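Long-range contact in metallo-beta-lactamase (Serratia marcescens, PDB 5AXO), which probably hydrolyses beta-lactam antibiotics with zinc ions in its active site, as a subclass B3 metallo-beta-lactamase: residues A[66-71]-A[90-95]. Residues are numbered along the deposited sequence; the frame is centred on the assembly and turned at random.
Sequences KYILST and ATVLAG. With NA (sodium ion), chain K.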
# COMPACT_ATOMS: atom_id res chain seq x y z
N LYS A 66 -9.88 -0.41 -13.30
CA LYS A 66 -8.99 -0.50 -14.46
C LYS A 66 -7.55 -0.80 -14.14
O LYS A 66 -6.84 -1.40 -14.97
CB LYS A 66 -9.11 0.74 -15.35
CG LYS A 66 -10.54 1.05 -15.73
CD LYS A 66 -11.30 -0.09 -16.36
CE LYS A 66 -12.69 0.36 -16.78
NZ LYS A 66 -13.46 -0.79 -17.33
N TYR A 67 -7.11 -0.36 -12.96
CA TYR A 67 -5.74 -0.60 -12.51
C TYR A 67 -5.80 -1.10 -11.07
O TYR A 67 -6.61 -0.62 -10.28
CB TYR A 67 -4.86 0.64 -12.58
CG TYR A 67 -4.51 1.12 -13.97
CD1 TYR A 67 -3.66 0.37 -14.76
CD2 TYR A 67 -5.02 2.28 -14.47
CE1 TYR A 67 -3.30 0.81 -16.02
CE2 TYR A 67 -4.74 2.67 -15.77
CZ TYR A 67 -3.84 1.95 -16.50
OH TYR A 67 -3.45 2.37 -17.77
N ILE A 68 -4.88 -2.00 -10.75
CA ILE A 68 -4.57 -2.39 -9.36
C ILE A 68 -3.13 -2.03 -9.15
O ILE A 68 -2.25 -2.57 -9.81
CB ILE A 68 -4.77 -3.87 -9.10
CG1 ILE A 68 -6.24 -4.24 -9.40
CG2 ILE A 68 -4.40 -4.24 -7.66
CD1 ILE A 68 -6.48 -5.71 -9.52
N LEU A 69 -2.88 -1.20 -8.16
CA LEU A 69 -1.55 -0.72 -7.82
C LEU A 69 -1.04 -1.51 -6.62
O LEU A 69 -1.77 -1.67 -5.63
CB LEU A 69 -1.59 0.77 -7.48
CG LEU A 69 -2.29 1.67 -8.49
CD1 LEU A 69 -2.16 3.11 -8.03
CD2 LEU A 69 -1.80 1.48 -9.92
N SER A 70 0.18 -2.01 -6.67
CA SER A 70 0.74 -2.80 -5.59
C SER A 70 1.77 -1.97 -4.83
O SER A 70 2.67 -1.40 -5.47
CB SER A 70 1.46 -4.02 -6.18
OG SER A 70 2.14 -4.76 -5.19
N THR A 71 1.64 -1.87 -3.52
CA THR A 71 2.71 -1.40 -2.71
C THR A 71 3.91 -2.33 -2.71
O THR A 71 5.01 -1.95 -3.20
CB THR A 71 2.27 -1.14 -1.26
OG1 THR A 71 1.71 -2.31 -0.72
CG2 THR A 71 1.33 0.05 -1.13
N ALA A 90 -8.47 -5.82 -14.54
CA ALA A 90 -7.51 -4.72 -14.42
C ALA A 90 -6.07 -5.11 -14.76
O ALA A 90 -5.67 -6.27 -14.74
CB ALA A 90 -7.56 -4.12 -13.02
N THR A 91 -5.30 -4.09 -15.09
CA THR A 91 -3.85 -4.21 -15.19
C THR A 91 -3.21 -3.91 -13.84
O THR A 91 -3.64 -3.02 -13.13
CB THR A 91 -3.30 -3.27 -16.22
OG1 THR A 91 -3.86 -3.63 -17.47
CG2 THR A 91 -1.80 -3.34 -16.31
N VAL A 92 -2.26 -4.74 -13.44
CA VAL A 92 -1.53 -4.61 -12.18
C VAL A 92 -0.23 -3.87 -12.38
O VAL A 92 0.56 -4.26 -13.23
CB VAL A 92 -1.27 -6.01 -11.56
CG1 VAL A 92 -0.50 -5.89 -10.24
CG2 VAL A 92 -2.59 -6.77 -11.36
N LEU A 93 -0.01 -2.80 -11.61
CA LEU A 93 1.22 -2.01 -11.72
C LEU A 93 2.04 -2.08 -10.47
O LEU A 93 1.50 -2.01 -9.36
CB LEU A 93 0.86 -0.57 -12.02
CG LEU A 93 0.03 -0.34 -13.27
CD1 LEU A 93 -0.24 1.14 -13.43
CD2 LEU A 93 0.75 -0.84 -14.51
N ALA A 94 3.35 -2.22 -10.63
CA ALA A 94 4.26 -2.43 -9.50
C ALA A 94 5.64 -1.94 -9.82
O ALA A 94 6.00 -1.76 -10.97
CB ALA A 94 4.33 -3.88 -9.11
N GLY A 95 6.45 -1.73 -8.79
CA GLY A 95 7.86 -1.46 -8.99
C GLY A 95 8.53 -2.58 -9.75
O GLY A 95 8.20 -3.74 -9.58
NA NA K . 5.27 -2.15 -6.17
O HOH W 1 4.94 -4.83 -5.53
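Tyr67, Ile68 and Leu69 pair in parallel with Thr91, Val92 and Leu93, joining two neighbouring strands of the larger mixed sheet in the alpha-beta/beta-alpha sandwich of metallo-beta-lactamases. The chain between them passes through helix 81-88, which packs on the face carrying Ile68 and Val92, its Met84 and Thr88 touching Ile68. Four backbone hydrogen bonds alternate across the pair, from Thr91 N to Lys66 O (3.1 Å) as far as Ser70 N to Leu93 O (3.0 Å), while the short strand axes are turned 33° against each other, the twist of the sheet.

On the face of Tyr67, Leu69 and Leu93, one methyl serves two neighbours. Leu93 CD1 comes 3.7 Å from CD1 of the Tyr67 ring, approaching obliquely, and 3.9 Å from Leu69 CD2. Leu69 and Leu93 run side by side with matching torsions, each CG anti to its carbonyl carbon and the chain extended at chi2. The Tyr67 ring leans along Thr91, its CD1 3.9 Å from Thr91 CB, and has Thr91 O at its edge, near the ring plane. Val135 of strand 134-137 touches both Tyr67 and Leu93.

On the other face of the sheet, Ile68 turns its CG1 branch back to the methyl of Ala90 (CG1 to CB 3.9 Å), chi1 of -59° setting that branch beside the backbone N. Val92 lies farther off, Ile68 CB facing its CG2.

Where the strands run toward the zinc-binding loop, which includes His72 and His74, a sodium ion is held by the carbonyl oxygens of Ser70, Thr71 and Gly153 and by a water. That same water, 2.8 Å from the sodium, donates a hydrogen bond of 2.8 Å to Ser70 OG.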